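Local atomic coordinates of 2,3-dihydroxy-2,3-dihydrophenylpropionate dehydrogenase (Pseudomonas sp. MC1, PDB entry 5XTF), a protein that catalyses, as an NAD-dependent short-chain dehydrogenase, the oxidation of the cis-dihydrodiol of naphthalene to 1,2-dihydroxynaphthalene in aromatic hydrocarbon breakdown. Residues 50-60 with 70-78; 106-114 with 165-173. All blocks are in the same frame, centred on the assembly; numbering follows the deposited sequence.

Interaction 1 (50-60 with 70-78)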
loop_
_atom_site.group_PDB
_atom_site.type_symbol
_atom_site.label_atom_id
_atom_site.label_comp_id
_atom_site.label_asym_id
_atom_site.label_seq_id
_atom_site.Cartn_x
_atom_site.Cartn_y
_atom_site.Cartn_z
ATOM N N VAL B 50 -32.478 -0.451 -13.618
ATOM C CA VAL B 50 -31.272 0.320 -13.899
ATOM C C VAL B 50 -31.665 1.723 -14.324
ATOM O O VAL B 50 -32.505 1.896 -15.215
ATOM C CB VAL B 50 -30.410 -0.351 -14.987
ATOM C CG1 VAL B 50 -29.211 0.535 -15.341
ATOM C CG2 VAL B 50 -29.962 -1.731 -14.518
ATOM N N SER B 51 -31.062 2.718 -13.693
ATOM C CA SER B 51 -31.061 4.058 -14.245
ATOM C C SER B 51 -29.641 4.439 -14.628
ATOM O O SER B 51 -28.657 3.891 -14.112
ATOM C CB SER B 51 -31.637 5.082 -13.271
ATOM O OG SER B 51 -30.668 5.479 -12.344
ATOM N N ALA B 52 -29.539 5.395 -15.538
ATOM C CA ALA B 52 -28.283 5.608 -16.238
ATOM C C ALA B 52 -28.163 7.068 -16.624
ATOM O O ALA B 52 -29.113 7.655 -17.152
ATOM C CB ALA B 52 -28.196 4.723 -17.486
ATOM N N LEU B 53 -27.000 7.644 -16.346
ATOM C CA LEU B 53 -26.666 8.998 -16.745
ATOM C C LEU B 53 -25.713 8.930 -17.924
ATOM O O LEU B 53 -24.680 8.254 -17.858
ATOM C CB LEU B 53 -26.029 9.771 -15.598
ATOM C CG LEU B 53 -25.602 11.186 -15.979
ATOM C CD1 LEU B 53 -26.770 11.948 -16.559
ATOM C CD2 LEU B 53 -25.010 11.927 -14.774
ATOM N N VAL B 54 -26.053 9.637 -18.987
ATOM C CA VAL B 54 -25.383 9.515 -20.270
ATOM C C VAL B 54 -25.064 10.914 -20.788
ATOM O O VAL B 54 -25.751 11.876 -20.439
ATOM C CB VAL B 54 -26.284 8.718 -21.226
ATOM C CG1 VAL B 54 -27.313 9.603 -21.942
ATOM C CG2 VAL B 54 -25.465 7.998 -22.148
ATOM N N ARG B 55 -24.000 11.039 -21.604
ATOM C CA ARG B 55 -23.510 12.370 -21.987
ATOM C C ARG B 55 -24.323 13.032 -23.091
ATOM O O ARG B 55 -24.385 14.263 -23.141
ATOM C CB ARG B 55 -22.053 12.356 -22.479
ATOM C CG ARG B 55 -20.987 11.996 -21.482
ATOM C CD ARG B 55 -20.165 10.788 -21.955
ATOM N NE ARG B 55 -20.905 9.523 -21.917
ATOM C CZ ARG B 55 -21.302 8.930 -20.801
ATOM N NH1 ARG B 55 -21.068 9.457 -19.618
ATOM N NH2 ARG B 55 -21.950 7.817 -20.851
ATOM N N ASN B 56 -24.900 12.274 -24.017
ATOM C CA ASN B 56 -25.593 12.923 -25.116
ATOM C C ASN B 56 -26.708 12.025 -25.636
ATOM O O ASN B 56 -26.945 10.916 -25.144
ATOM C CB ASN B 56 -24.611 13.307 -26.222
ATOM C CG ASN B 56 -23.867 12.119 -26.772
ATOM O OD1 ASN B 56 -24.438 11.042 -26.953
ATOM N ND2 ASN B 56 -22.582 12.303 -27.042
ATOM N N GLU B 57 -27.375 12.519 -26.672
ATOM C CA GLU B 57 -28.602 11.916 -27.155
ATOM C C GLU B 57 -28.315 10.671 -27.971
ATOM O O GLU B 57 -29.136 9.751 -27.985
ATOM C CB GLU B 57 -29.393 12.941 -27.976
ATOM C CG GLU B 57 -29.606 14.346 -27.315
ATOM C CD GLU B 57 -28.336 15.047 -26.761
ATOM O OE1 GLU B 57 -28.366 15.520 -25.603
ATOM O OE2 GLU B 57 -27.296 15.130 -27.457
ATOM N N GLU B 58 -27.158 10.625 -28.642
ATOM C CA GLU B 58 -26.773 9.437 -29.393
ATOM C C GLU B 58 -26.597 8.249 -28.467
ATOM O O GLU B 58 -27.001 7.123 -28.791
ATOM C CB GLU B 58 -25.473 9.678 -30.160
ATOM C CG GLU B 58 -25.577 10.615 -31.354
ATOM C CD GLU B 58 -25.835 12.045 -30.965
ATOM O OE1 GLU B 58 -26.795 12.642 -31.489
ATOM O OE2 GLU B 58 -25.078 12.605 -30.146
ATOM N N GLN B 59 -25.964 8.483 -27.320
ATOM C CA GLN B 59 -25.799 7.410 -26.358
ATOM C C GLN B 59 -27.134 7.021 -25.746
ATOM O O GLN B 59 -27.357 5.848 -25.438
ATOM C CB GLN B 59 -24.801 7.837 -25.287
ATOM C CG GLN B 59 -23.408 8.180 -25.767
ATOM C CD GLN B 59 -22.536 8.647 -24.628
ATOM O OE1 GLN B 59 -23.013 9.291 -23.694
ATOM N NE2 GLN B 59 -21.258 8.309 -24.682
ATOM N N GLU B 60 -28.038 7.987 -25.582
ATOM C CA GLU B 60 -29.393 7.653 -25.175
ATOM C C GLU B 60 -30.045 6.714 -26.182
ATOM O O GLU B 60 -30.665 5.720 -25.797
ATOM C CB GLU B 60 -30.213 8.927 -25.007
ATOM C CG GLU B 60 -31.592 8.685 -24.461
ATOM C CD GLU B 60 -32.381 9.966 -24.348
ATOM O OE1 GLU B 60 -32.135 10.873 -25.171
ATOM O OE2 GLU B 60 -33.221 10.069 -23.426
ATOM N N ALA B 70 -37.297 0.176 -20.581
ATOM C CA ALA B 70 -37.070 -0.443 -19.278
ATOM C C ALA B 70 -36.135 0.397 -18.398
ATOM O O ALA B 70 -36.228 0.326 -17.164
ATOM C CB ALA B 70 -36.527 -1.861 -19.455
ATOM N N LEU B 71 -35.256 1.205 -18.997
ATOM C CA LEU B 71 -34.325 2.016 -18.227
ATOM C C LEU B 71 -34.920 3.386 -17.948
ATOM O O LEU B 71 -35.848 3.844 -18.617
ATOM C CB LEU B 71 -32.991 2.196 -18.954
ATOM C CG LEU B 71 -32.326 0.926 -19.466
ATOM C CD1 LEU B 71 -31.029 1.267 -20.150
ATOM C CD2 LEU B 71 -32.110 -0.076 -18.345
ATOM N N GLU B 72 -34.373 4.032 -16.935
ATOM C CA GLU B 72 -34.582 5.450 -16.707
ATOM C C GLU B 72 -33.283 6.123 -17.106
ATOM O O GLU B 72 -32.221 5.753 -16.601
ATOM C CB GLU B 72 -34.932 5.724 -15.247
ATOM C CG GLU B 72 -35.496 7.106 -14.980
ATOM C CD GLU B 72 -36.821 7.358 -15.706
ATOM O OE1 GLU B 72 -37.631 6.410 -15.856
ATOM O OE2 GLU B 72 -37.058 8.508 -16.120
ATOM N N ILE B 73 -33.351 7.069 -18.032
ATOM C CA ILE B 73 -32.161 7.655 -18.636
ATOM C C ILE B 73 -32.217 9.165 -18.474
ATOM O O ILE B 73 -33.252 9.787 -18.721
ATOM C CB ILE B 73 -32.023 7.266 -20.120
ATOM C CG1 ILE B 73 -31.972 5.742 -20.265
ATOM C CG2 ILE B 73 -30.790 7.924 -20.749
ATOM C CD1 ILE B 73 -32.010 5.238 -21.708
ATOM N N VAL B 74 -31.113 9.743 -18.024
ATOM C CA VAL B 74 -30.919 11.185 -17.973
ATOM C C VAL B 74 -29.719 11.499 -18.852
ATOM O O VAL B 74 -28.682 10.829 -18.748
ATOM C CB VAL B 74 -30.685 11.683 -16.534
ATOM C CG1 VAL B 74 -30.291 13.134 -16.537
ATOM C CG2 VAL B 74 -31.911 11.453 -15.669
ATOM N N VAL B 75 -29.870 12.486 -19.735
ATOM C CA VAL B 75 -28.792 12.960 -20.597
ATOM C C VAL B 75 -28.255 14.253 -20.006
ATOM O O VAL B 75 -29.034 15.186 -19.761
ATOM C CB VAL B 75 -29.282 13.201 -22.035
ATOM C CG1 VAL B 75 -28.165 13.830 -22.852
ATOM C CG2 VAL B 75 -29.814 11.914 -22.685
ATOM N N GLY B 76 -26.943 14.334 -19.803
ATOM C CA GLY B 76 -26.359 15.557 -19.296
ATOM C C GLY B 76 -24.963 15.339 -18.744
ATOM O O GLY B 76 -24.360 14.281 -18.913
ATOM N N ASP B 77 -24.479 16.368 -18.057
ATOM C CA ASP B 77 -23.080 16.482 -17.645
ATOM C C ASP B 77 -22.957 16.179 -16.155
ATOM O O ASP B 77 -23.624 16.817 -15.328
ATOM C CB ASP B 77 -22.561 17.881 -17.962
ATOM C CG ASP B 77 -21.073 18.005 -17.786
ATOM O OD1 ASP B 77 -20.500 17.369 -16.872
ATOM O OD2 ASP B 77 -20.472 18.755 -18.569
ATOM N N VAL B 78 -22.105 15.205 -15.817
ATOM C CA VAL B 78 -21.972 14.778 -14.430
ATOM C C VAL B 78 -21.333 15.871 -13.557
ATOM O O VAL B 78 -21.538 15.890 -12.335
ATOM C CB VAL B 78 -21.201 13.435 -14.395
ATOM C CG1 VAL B 78 -19.714 13.653 -14.523
ATOM C CG2 VAL B 78 -21.535 12.634 -13.149
HETATM O O HOH W 1 -34.529 -1.193 -15.709
#

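Interaction 2 (106-114 with 165-173)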
loop_
_atom_site.group_PDB
_atom_site.type_symbol
_atom_site.label_atom_id
_atom_site.label_comp_id
_atom_site.label_asym_id
_atom_site.label_seq_id
_atom_site.Cartn_x
_atom_site.Cartn_y
_atom_site.Cartn_z
ATOM N N GLY B 106 -15.648 9.058 -16.346
ATOM C CA GLY B 106 -14.252 9.415 -16.219
ATOM C C GLY B 106 -13.750 10.127 -17.459
ATOM O O GLY B 106 -14.417 10.152 -18.496
ATOM N N ILE B 107 -12.558 10.719 -17.325
ATOM C CA ILE B 107 -11.859 11.347 -18.439
ATOM C C ILE B 107 -10.366 11.137 -18.241
ATOM O O ILE B 107 -9.874 11.075 -17.112
ATOM C CB ILE B 107 -12.199 12.856 -18.574
ATOM C CG1 ILE B 107 -11.732 13.405 -19.918
ATOM C CG2 ILE B 107 -11.559 13.677 -17.474
ATOM C CD1 ILE B 107 -12.022 14.877 -20.082
ATOM N N TRP B 108 -9.644 11.029 -19.355
ATOM C CA TRP B 108 -8.201 10.847 -19.379
ATOM C C TRP B 108 -7.500 12.199 -19.523
ATOM O O TRP B 108 -8.133 13.231 -19.752
ATOM C CB TRP B 108 -7.804 9.917 -20.534
ATOM C CG TRP B 108 -6.458 9.263 -20.369
ATOM C CD1 TRP B 108 -5.862 8.899 -19.199
ATOM C CD2 TRP B 108 -5.547 8.897 -21.414
ATOM N NE1 TRP B 108 -4.634 8.325 -19.448
ATOM C CE2 TRP B 108 -4.417 8.314 -20.802
ATOM C CE3 TRP B 108 -5.580 9.002 -22.810
ATOM C CZ2 TRP B 108 -3.327 7.841 -21.538
ATOM C CZ3 TRP B 108 -4.501 8.533 -23.538
ATOM C CH2 TRP B 108 -3.386 7.956 -22.899
ATOM N N ASP B 109 -6.167 12.183 -19.386
ATOM C CA ASP B 109 -5.368 13.379 -19.614
ATOM C C ASP B 109 -4.357 13.234 -20.743
ATOM O O ASP B 109 -3.574 14.160 -20.966
ATOM C CB ASP B 109 -4.652 13.810 -18.326
ATOM C CG ASP B 109 -3.457 12.937 -17.969
ATOM O OD1 ASP B 109 -3.291 11.830 -18.544
ATOM O OD2 ASP B 109 -2.692 13.367 -17.064
ATOM N N TYR B 110 -4.348 12.104 -21.452
ATOM C CA TYR B 110 -3.524 11.928 -22.651
ATOM C C TYR B 110 -2.055 12.249 -22.365
ATOM O O TYR B 110 -1.381 12.935 -23.138
ATOM C CB TYR B 110 -4.075 12.763 -23.817
ATOM C CG TYR B 110 -5.493 12.368 -24.190
ATOM C CD1 TYR B 110 -5.737 11.421 -25.183
ATOM C CD2 TYR B 110 -6.591 12.913 -23.525
ATOM C CE1 TYR B 110 -7.033 11.038 -25.512
ATOM C CE2 TYR B 110 -7.893 12.534 -23.848
ATOM C CZ TYR B 110 -8.103 11.598 -24.842
ATOM O OH TYR B 110 -9.381 11.221 -25.172
ATOM N N MET B 111 -1.570 11.751 -21.223
ATOM C CA MET B 111 -0.161 11.821 -20.825
ATOM C C MET B 111 0.368 13.256 -20.774
ATOM O O MET B 111 1.549 13.496 -21.052
ATOM C CB MET B 111 0.722 10.964 -21.744
ATOM C CG MET B 111 0.163 9.584 -22.078
ATOM S SD MET B 111 -0.027 8.504 -20.643
ATOM C CE MET B 111 1.676 8.388 -20.061
ATOM N N LEU B 112 -0.488 14.212 -20.403
ATOM C CA LEU B 112 -0.087 15.612 -20.299
ATOM C C LEU B 112 1.176 15.755 -19.453
ATOM O O LEU B 112 1.206 15.330 -18.297
ATOM C CB LEU B 112 -1.234 16.427 -19.695
ATOM C CG LEU B 112 -0.889 17.895 -19.438
ATOM C CD1 LEU B 112 -0.579 18.603 -20.747
ATOM C CD2 LEU B 112 -1.981 18.617 -18.681
ATOM N N ASN B 113 2.229 16.334 -20.040
ATOM C CA ASN B 113 3.511 16.487 -19.353
ATOM C C ASN B 113 3.512 17.695 -18.427
ATOM O O ASN B 113 2.862 18.707 -18.686
ATOM C CB ASN B 113 4.659 16.637 -20.348
ATOM C CG ASN B 113 4.992 15.340 -21.043
ATOM O OD1 ASN B 113 5.606 14.448 -20.458
ATOM N ND2 ASN B 113 4.586 15.223 -22.302
ATOM N N ILE B 114 4.283 17.585 -17.344
ATOM C CA ILE B 114 4.365 18.669 -16.378
ATOM C C ILE B 114 5.183 19.843 -16.914
ATOM O O ILE B 114 5.102 20.942 -16.356
ATOM C CB ILE B 114 4.945 18.134 -15.054
ATOM C CG1 ILE B 114 4.826 19.178 -13.925
ATOM C CG2 ILE B 114 6.389 17.660 -15.258
ATOM C CD1 ILE B 114 3.393 19.447 -13.459
ATOM N N VAL B 165 2.212 3.832 -11.926
ATOM C CA VAL B 165 2.403 4.869 -12.937
ATOM C C VAL B 165 2.425 4.212 -14.308
ATOM O O VAL B 165 2.356 2.984 -14.418
ATOM C CB VAL B 165 3.697 5.661 -12.693
ATOM C CG1 VAL B 165 3.737 6.177 -11.264
ATOM C CG2 VAL B 165 4.895 4.789 -12.980
ATOM N N GLY B 166 2.524 5.017 -15.359
ATOM C CA GLY B 166 2.603 4.476 -16.702
ATOM C C GLY B 166 1.381 4.744 -17.560
ATOM O O GLY B 166 1.516 5.023 -18.754
ATOM N N GLY B 167 0.189 4.672 -16.968
ATOM C CA GLY B 167 -1.043 4.764 -17.725
ATOM C C GLY B 167 -1.698 6.131 -17.738
ATOM O O GLY B 167 -2.915 6.224 -17.915
ATOM N N GLY B 168 -0.913 7.186 -17.554
ATOM C CA GLY B 168 -1.439 8.541 -17.557
ATOM C C GLY B 168 -0.367 9.541 -17.167
ATOM O O GLY B 168 0.743 9.181 -16.751
ATOM N N GLY B 169 -0.711 10.817 -17.336
ATOM C CA GLY B 169 0.078 11.902 -16.802
ATOM C C GLY B 169 -0.191 12.088 -15.327
ATOM O O GLY B 169 -0.937 11.342 -14.692
ATOM N N SER B 170 0.422 13.124 -14.770
ATOM C CA SER B 170 0.369 13.286 -13.325
ATOM C C SER B 170 -0.997 13.754 -12.859
ATOM O O SER B 170 -1.417 13.398 -11.753
ATOM C CB SER B 170 1.454 14.255 -12.866
ATOM O OG SER B 170 1.271 15.524 -13.466
ATOM N N CYS B 171 -1.705 14.554 -13.666
ATOM C CA CYS B 171 -3.065 14.932 -13.282
ATOM C C CYS B 171 -3.947 13.700 -13.152
ATOM O O CYS B 171 -4.596 13.493 -12.119
ATOM C CB CYS B 171 -3.671 15.907 -14.292
ATOM S SG CYS B 171 -2.731 17.443 -14.452
ATOM N N TYR B 172 -3.970 12.864 -14.192
ATOM C CA TYR B 172 -4.807 11.674 -14.155
ATOM C C TYR B 172 -4.442 10.791 -12.974
ATOM O O TYR B 172 -5.326 10.352 -12.232
ATOM C CB TYR B 172 -4.694 10.896 -15.471
ATOM C CG TYR B 172 -5.628 9.694 -15.559
ATOM C CD1 TYR B 172 -6.975 9.844 -15.909
ATOM C CD2 TYR B 172 -5.161 8.407 -15.297
ATOM C CE1 TYR B 172 -7.831 8.743 -15.987
ATOM C CE2 TYR B 172 -6.016 7.299 -15.379
ATOM C CZ TYR B 172 -7.341 7.477 -15.725
ATOM O OH TYR B 172 -8.153 6.368 -15.787
ATOM N N ILE B 173 -3.144 10.551 -12.758
ATOM C CA ILE B 173 -2.742 9.641 -11.693
ATOM C C ILE B 173 -3.108 10.217 -10.335
ATOM O O ILE B 173 -3.550 9.489 -9.436
ATOM C CB ILE B 173 -1.246 9.309 -11.802
ATOM C CG1 ILE B 173 -1.017 8.449 -13.039
ATOM C CG2 ILE B 173 -0.783 8.571 -10.571
ATOM C CD1 ILE B 173 0.395 8.063 -13.266
HETATM O O HOH W 2 -0.953 15.587 -16.401
HETATM O O HOH W 3 2.475 14.873 -15.950
#

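Interaction 1 (50-60 with 70-78)
Val54 and Val75 sit side by side, pointing the same way, on adjacent parallel strands of a Rossmann fold, where a right-handed beta-alpha-beta crossover carries the chain from 50-54 through helix 57-67 to 72-75. The strand axes approach to 4.7 Å with their directions 13° apart, and the CA pairing runs in step from Ser51 with Glu72 to Arg55 with Gly76. Four backbone hydrogen bonds close this pairing, Ala52 N to Glu72 O, Val74 N to Ala52 O, Val54 N to Val74 O and Gly76 N to Val54 O, joined at the start by a weak one from Glu72 N to Val50 O; there a water also links Val50 N to Ala70 O.

On the face shared by Ala52, Ile73, Val54 and Val75, Leu63 of the crossover helix packs against both the small Ala52 and Ile73. Val75 is the prominent bump: its CG2 presses on Val54 CG1 at 3.5 Å, tighter than a usual carbon contact. The extended chain of Glu60 crosses Val75 at about a right angle, with OE1 3.6 Å from the same CG2, while its CG rests 3.9 Å from Ile73 CG2. On the other branch, Val75 CG1 fits against Asn56 CA at 3.5 Å, at the turn into the helix.

Leu53 serves the reverse face. With CG anti to the backbone N (chi1 178°) and chi2 at 55°, the branch spans two neighbours: CD2 reaches CG2 of Val78, which like Asp77 belongs to the NAD site, at 3.9 Å, while CD1 lies 3.7 Å from Val74 CG1.

Interaction 2 (106-114 with 165-173)
Asp109 OD1 is gripped by two backbone N-H groups: Gly169 N approaches on its syn lone pair at 3.0 Å with a straight 166° angle, and Met111 N comes from above the carboxylate plane, closing an Asx turn. Asp109 OD2 takes Tyr172 N at 3.2 Å, from the other side of that plane, and a water that further joins Leu112 O to Cys171 N. The carboxylate thus receives the N-H of the N-cap residue Gly169 and that of Tyr172 in the first turn of helix 170-190; a CB on that glycine would collide with OD2.

Alongside, Trp108 meets Tyr172 in a T-shaped stack, planes at 87°, with CD1 3.5 Å above the centre of the tyrosine ring. Trp108 swings its indole away from its own N (chi1 -159°), and NE1 donates to Gly167 O at 3.1 Å. Beyond the stack, Tyr172 OH bonds Ser159, and its side chain lies near that of Lys176, an NAD-site residue, an arrangement consistent with the SDR Tyr-Lys-Ser active site.

Putting an alanine at Asp109 would remove the carboxylate and is likely to leave the N-H groups of Met111, Gly169 and Tyr172 without this acceptor. The negative carboxylate is likely to be favoured by the positive end of the helix dipole, coupling this loop to the helix that carries Tyr172.

How the interactions relate
Both contacts belong to one Rossmann-type domain, but they hold different elements. Interaction 1 pairs an edge strand of the sheet with its neighbour, and its evidence is regular: in-step backbone bonds, with aliphatic groups packed on the two faces. Interaction 2 has no strand pairing; it ties the loop after strand 100-103 to the start of helix 170-190 through a carboxylate, ordered waters and an aromatic pair. Each is partly buried, yet interaction 2 has more exposed residues and lies beside a second subunit, whose Glu189 bonds Ile114, whereas no other chain touches interaction 1. Their centres lie about 26 Å apart; interaction 1 contains NAD-site residues, while interaction 2 lies next to one, Lys176.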